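Long-range contact in fatty acid-binding protein homolog (Ascaris suum, PDB 6I8X), which binds fatty acids extracellularly within its beta-barrel and may sequester toxic fatty acids or help maintain the eggshell's lipid layer: residues A[101-113]-A[117-129]. Sequence-based numbering, arbitrary orientation.
With EDO (1,2-ethanediol), chain H.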
loop_
_atom_site.group_PDB
_atom_site.type_symbol
_atom_site.label_atom_id
_atom_site.label_comp_id
_atom_site.label_asym_id
_atom_site.label_seq_id
_atom_site.Cartn_x
_atom_site.Cartn_y
_atom_site.Cartn_z
ATOM N N LYS A 101 12.733 -1.689 3.496
ATOM C CA LYS A 101 13.926 -0.856 3.270
ATOM C C LYS A 101 14.807 -0.942 4.522
ATOM O O LYS A 101 16.007 -0.762 4.442
ATOM C CB LYS A 101 13.546 0.607 2.983
ATOM C CG LYS A 101 13.462 0.946 1.510
ATOM C CD LYS A 101 13.905 2.378 1.262
ATOM C CE LYS A 101 14.689 2.517 -0.019
ATOM N NZ LYS A 101 15.436 3.804 -0.064
ATOM N N ASP A 102 14.182 -1.199 5.678
ATOM C CA ASP A 102 14.783 -1.355 7.011
ATOM C C ASP A 102 13.625 -1.823 7.914
ATOM O O ASP A 102 12.506 -1.855 7.414
ATOM C CB ASP A 102 15.436 -0.031 7.520
ATOM C CG ASP A 102 14.527 1.188 7.565
ATOM O OD1 ASP A 102 13.516 1.154 8.310
ATOM O OD2 ASP A 102 14.841 2.184 6.878
ATOM N N PRO A 103 13.825 -2.186 9.205
ATOM C CA PRO A 103 12.683 -2.674 10.016
ATOM C C PRO A 103 11.532 -1.692 10.279
ATOM O O PRO A 103 10.455 -2.111 10.717
ATOM C CB PRO A 103 13.338 -3.103 11.334
ATOM C CG PRO A 103 14.662 -2.401 11.371
ATOM C CD PRO A 103 15.100 -2.289 9.951
ATOM N N ASN A 104 11.750 -0.400 10.029
ATOM C CA ASN A 104 10.745 0.642 10.251
ATOM C C ASN A 104 10.074 1.108 8.932
ATOM O O ASN A 104 9.182 1.945 8.973
ATOM C CB ASN A 104 11.380 1.859 10.978
ATOM C CG ASN A 104 12.425 1.545 12.024
ATOM O OD1 ASN A 104 12.194 0.797 12.987
ATOM N ND2 ASN A 104 13.604 2.123 11.853
ATOM N N THR A 105 10.504 0.566 7.779
ATOM C CA THR A 105 10.051 0.989 6.451
ATOM C C THR A 105 9.581 -0.131 5.520
ATOM O O THR A 105 10.388 -0.864 4.947
ATOM C CB THR A 105 11.158 1.819 5.751
ATOM O OG1 THR A 105 11.706 2.757 6.667
ATOM C CG2 THR A 105 10.661 2.538 4.505
ATOM N N LEU A 106 8.280 -0.157 5.267
ATOM C CA LEU A 106 7.690 -1.083 4.312
ATOM C C LEU A 106 7.427 -0.318 3.001
ATOM O O LEU A 106 6.883 0.784 3.022
ATOM C CB LEU A 106 6.401 -1.680 4.894
ATOM C CG LEU A 106 5.452 -2.458 3.971
ATOM C CD1 LEU A 106 6.029 -3.813 3.608
ATOM C CD2 LEU A 106 4.109 -2.680 4.678
ATOM N N THR A 107 7.876 -0.875 1.873
ATOM C CA THR A 107 7.631 -0.277 0.563
ATOM C C THR A 107 6.653 -1.163 -0.225
ATOM O O THR A 107 6.501 -2.352 0.081
ATOM C CB THR A 107 8.924 0.037 -0.193
ATOM O OG1 THR A 107 9.530 -1.174 -0.636
ATOM C CG2 THR A 107 9.894 0.896 0.620
ATOM N N GLU A 108 5.957 -0.566 -1.195
ATOM C CA GLU A 108 4.986 -1.225 -2.051
ATOM C C GLU A 108 5.140 -0.551 -3.405
ATOM O O GLU A 108 4.820 0.634 -3.570
ATOM C CB GLU A 108 3.562 -1.050 -1.485
ATOM C CG GLU A 108 2.453 -1.678 -2.312
ATOM C CD GLU A 108 1.033 -1.401 -1.825
ATOM O OE1 GLU A 108 0.866 -0.910 -0.687
ATOM O OE2 GLU A 108 0.077 -1.702 -2.574
ATOM N N THR A 109 5.665 -1.301 -4.362
ATOM C CA THR A 109 5.934 -0.807 -5.692
ATOM C C THR A 109 4.931 -1.391 -6.673
ATOM O O THR A 109 4.686 -2.597 -6.677
ATOM C CB THR A 109 7.406 -1.099 -6.043
ATOM O OG1 THR A 109 8.222 -0.631 -4.960
ATOM C CG2 THR A 109 7.854 -0.441 -7.372
ATOM N N HIS A 110 4.344 -0.514 -7.494
ATOM C CA HIS A 110 3.394 -0.863 -8.545
ATOM C C HIS A 110 3.979 -0.502 -9.885
ATOM O O HIS A 110 4.547 0.582 -10.056
ATOM C CB HIS A 110 2.055 -0.128 -8.373
ATOM C CG HIS A 110 1.270 -0.553 -7.173
ATOM N ND1 HIS A 110 -0.044 -0.983 -7.289
ATOM C CD2 HIS A 110 1.616 -0.567 -5.866
ATOM C CE1 HIS A 110 -0.443 -1.265 -6.061
ATOM N NE2 HIS A 110 0.521 -1.044 -5.173
ATOM N N ILE A 111 3.857 -1.432 -10.831
ATOM C CA ILE A 111 4.229 -1.226 -12.221
ATOM C C ILE A 111 2.958 -1.550 -13.000
ATOM O O ILE A 111 2.415 -2.635 -12.829
ATOM C CB ILE A 111 5.444 -2.079 -12.709
ATOM C CG1 ILE A 111 6.708 -1.864 -11.839
ATOM C CG2 ILE A 111 5.733 -1.778 -14.172
ATOM C CD1 ILE A 111 7.898 -2.865 -12.124
ATOM N N LYS A 112 2.479 -0.629 -13.842
ATOM C CA LYS A 112 1.298 -0.917 -14.659
ATOM C C LYS A 112 1.671 -1.929 -15.754
ATOM O O LYS A 112 2.739 -1.811 -16.358
ATOM C CB LYS A 112 0.682 0.371 -15.234
ATOM C CG LYS A 112 -0.184 1.082 -14.225
ATOM C CD LYS A 112 -0.605 2.460 -14.672
ATOM C CE LYS A 112 -1.317 3.183 -13.550
ATOM N NZ LYS A 112 -1.530 4.621 -13.857
ATOM N N VAL A 113 0.842 -2.976 -15.927
ATOM C CA VAL A 113 1.063 -4.025 -16.924
ATOM C C VAL A 113 0.928 -3.437 -18.355
ATOM O O VAL A 113 1.774 -3.702 -19.222
ATOM C CB VAL A 113 0.155 -5.269 -16.667
ATOM C CG1 VAL A 113 0.165 -6.242 -17.853
ATOM C CG2 VAL A 113 0.573 -5.992 -15.391
ATOM N N THR A 117 6.170 1.822 -18.109
ATOM C CA THR A 117 6.895 3.064 -17.809
ATOM C C THR A 117 6.325 3.714 -16.540
ATOM O O THR A 117 7.002 4.517 -15.899
ATOM C CB THR A 117 6.862 4.021 -19.020
ATOM O OG1 THR A 117 5.509 4.393 -19.296
ATOM C CG2 THR A 117 7.515 3.424 -20.269
ATOM N N ASP A 118 5.073 3.365 -16.187
ATOM C CA ASP A 118 4.415 3.872 -14.989
ATOM C C ASP A 118 4.808 3.021 -13.747
ATOM O O ASP A 118 4.186 1.991 -13.465
ATOM C CB ASP A 118 2.894 3.942 -15.196
ATOM C CG ASP A 118 2.196 4.931 -14.279
ATOM O OD1 ASP A 118 2.784 5.292 -13.233
ATOM O OD2 ASP A 118 1.058 5.338 -14.602
ATOM N N VAL A 119 5.874 3.457 -13.047
ATOM C CA VAL A 119 6.451 2.817 -11.860
ATOM C C VAL A 119 6.318 3.772 -10.679
ATOM O O VAL A 119 6.780 4.913 -10.756
ATOM C CB VAL A 119 7.936 2.402 -12.072
ATOM C CG1 VAL A 119 8.549 1.818 -10.796
ATOM C CG2 VAL A 119 8.081 1.419 -13.230
ATOM N N GLU A 120 5.714 3.295 -9.578
ATOM C CA GLU A 120 5.544 4.097 -8.378
ATOM C C GLU A 120 5.682 3.284 -7.087
ATOM O O GLU A 120 5.060 2.227 -6.951
ATOM C CB GLU A 120 4.214 4.867 -8.411
ATOM C CG GLU A 120 3.996 5.661 -7.134
ATOM C CD GLU A 120 2.986 6.779 -7.164
ATOM O OE1 GLU A 120 1.892 6.576 -7.733
ATOM O OE2 GLU A 120 3.255 7.827 -6.536
ATOM N N THR A 121 6.462 3.821 -6.127
ATOM C CA THR A 121 6.677 3.239 -4.807
ATOM C C THR A 121 5.960 4.027 -3.693
ATOM O O THR A 121 6.088 5.260 -3.617
ATOM C CB THR A 121 8.185 3.072 -4.539
ATOM O OG1 THR A 121 8.760 2.312 -5.605
ATOM C CG2 THR A 121 8.480 2.372 -3.198
ATOM N N TYR A 122 5.233 3.301 -2.818
ATOM C CA TYR A 122 4.572 3.853 -1.618
ATOM C C TYR A 122 5.340 3.360 -0.397
ATOM O O TYR A 122 5.764 2.212 -0.355
ATOM C CB TYR A 122 3.099 3.432 -1.500
ATOM C CG TYR A 122 2.304 3.643 -2.763
ATOM C CD1 TYR A 122 2.119 4.917 -3.291
ATOM C CD2 TYR A 122 1.777 2.564 -3.465
ATOM C CE1 TYR A 122 1.383 5.118 -4.459
ATOM C CE2 TYR A 122 1.073 2.749 -4.658
ATOM C CZ TYR A 122 0.866 4.030 -5.143
ATOM O OH TYR A 122 0.142 4.220 -6.297
ATOM N N GLU A 123 5.501 4.223 0.598
ATOM C CA GLU A 123 6.244 3.932 1.813
ATOM C C GLU A 123 5.321 3.947 3.035
ATOM O O GLU A 123 4.506 4.852 3.171
ATOM C CB GLU A 123 7.350 4.978 1.931
ATOM C CG GLU A 123 8.209 4.919 3.178
ATOM C CD GLU A 123 9.160 6.095 3.324
ATOM O OE1 GLU A 123 9.651 6.608 2.291
ATOM O OE2 GLU A 123 9.412 6.505 4.480
ATOM N N TYR A 124 5.446 2.935 3.918
ATOM C CA TYR A 124 4.664 2.857 5.137
ATOM C C TYR A 124 5.563 2.884 6.335
ATOM O O TYR A 124 6.584 2.193 6.373
ATOM C CB TYR A 124 3.790 1.611 5.213
ATOM C CG TYR A 124 2.773 1.452 4.117
ATOM C CD1 TYR A 124 1.459 1.880 4.294
ATOM C CD2 TYR A 124 3.077 0.735 2.957
ATOM C CE1 TYR A 124 0.477 1.614 3.345
ATOM C CE2 TYR A 124 2.105 0.483 1.990
ATOM C CZ TYR A 124 0.806 0.926 2.187
ATOM O OH TYR A 124 -0.170 0.659 1.259
ATOM N N ARG A 125 5.158 3.672 7.347
ATOM C CA ARG A 125 5.904 3.800 8.585
ATOM C C ARG A 125 4.941 3.826 9.728
ATOM O O ARG A 125 3.829 4.304 9.583
ATOM C CB ARG A 125 6.752 5.083 8.580
ATOM C CG ARG A 125 7.911 5.076 7.577
ATOM C CD ARG A 125 8.793 6.307 7.702
ATOM N NE ARG A 125 9.568 6.297 8.942
ATOM C CZ ARG A 125 10.774 5.756 9.071
ATOM N NH1 ARG A 125 11.374 5.196 8.028
ATOM N NH2 ARG A 125 11.396 5.783 10.243
ATOM N N ARG A 126 5.343 3.274 10.855
ATOM C CA ARG A 126 4.522 3.328 12.054
ATOM C C ARG A 126 4.949 4.513 12.865
ATOM O O ARG A 126 6.140 4.759 13.005
ATOM C CB ARG A 126 4.610 2.046 12.893
ATOM C CG ARG A 126 3.658 0.963 12.432
ATOM C CD ARG A 126 2.173 1.280 12.617
ATOM N NE ARG A 126 1.768 1.541 14.008
ATOM C CZ ARG A 126 1.362 0.616 14.878
ATOM N NH1 ARG A 126 1.353 -0.665 14.541
ATOM N NH2 ARG A 126 0.982 0.964 16.096
ATOM N N ASP A 127 3.980 5.266 13.381
ATOM C CA ASP A 127 4.231 6.404 14.244
ATOM C C ASP A 127 3.160 6.412 15.340
ATOM O O ASP A 127 2.066 6.965 15.151
ATOM C CB ASP A 127 4.250 7.716 13.451
ATOM C CG ASP A 127 4.673 8.884 14.309
ATOM O OD1 ASP A 127 5.404 8.655 15.304
ATOM O OD2 ASP A 127 4.238 10.024 14.017
ATOM N N GLY A 128 3.488 5.774 16.460
ATOM C CA GLY A 128 2.563 5.610 17.565
ATOM C C GLY A 128 1.453 4.694 17.100
ATOM O O GLY A 128 1.720 3.682 16.430
ATOM N N ASP A 129 0.205 5.108 17.318
ATOM C CA ASP A 129 -0.978 4.324 16.916
ATOM C C ASP A 129 -1.294 4.428 15.434
ATOM O O ASP A 129 -2.311 3.910 14.990
ATOM C CB ASP A 129 -2.202 4.734 17.749
ATOM C CG ASP A 129 -1.937 4.584 19.224
ATOM O OD1 ASP A 129 -1.652 3.432 19.666
ATOM O OD2 ASP A 129 -1.901 5.625 19.923
HETATM C C1 EDO H . 7.902 8.291 -1.817
HETATM O O1 EDO H . 7.998 6.929 -1.426
HETATM C C2 EDO H . 7.731 9.203 -0.569
HETATM O O2 EDO H . 8.717 8.874 0.391
HETATM O O HOH W 1 8.144 2.485 11.447
#
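Tyr124 OH is gripped twice: it donates to Glu108 OE1 at 2.7 Å, and it is also hydrogen-bonded to Lys49, a residue of the vaccenic acid pocket on strand 47-53. Tyr124 and Glu108 belong to the antiparallel hairpin 105-112/119-127 of the fatty-acid-binding-protein beta-barrel, on the face that includes Leu106, His110, Glu120 and Tyr122; Tyr124 comes within about 5 Å (nearest atoms) of the bound lipid, consistent with that face lining the barrel interior. The hydroxyl meets OE1 nearly head-on along its C-O bond, while the carboxylate and phenol planes differ by just 12°, leaving OE1 at the ring edge. A chain extended beyond CG, with CG anti to the backbone N (Glu108 chi1 179°), carries the carboxylate to this meeting. Its other oxygen, OE2, accepts from His110 NE2 at 2.7 Å; OE2 lies in the imidazole plane, whereas NE2 sits above the carboxylate plane. With His94 bonded to ND1, both imidazole nitrogens are engaged, which should restrict rotation of the ring. Across the strands, the edge of Tyr122 is turned toward the face of His110 in an offset edge-to-face pair, planes at 66°; the nearest atoms are Tyr122 CE2 and His110 CD2, 3.6 Å apart. Leu106 lies alongside Tyr124, pointing the same way.

Backbone bonds fix the register: Leu106, Glu108 and His110 form hydrogen-bonded pairs with Tyr124, Tyr122 and Glu120. On the other face, Thr109 OG1 and Thr121 OG1 share a hydrogen bond of 3.1 Å, and Ile111 CG1 packs against Val119 CG2 at 3.8 Å. Near the connecting turn, Asp118 divides its carboxylate between Arg32 at OD1 and Lys112 at OD2; the extended lysine reaches OD2 from above the carboxylate plane, making a salt bridge with NZ 2.8 Å away.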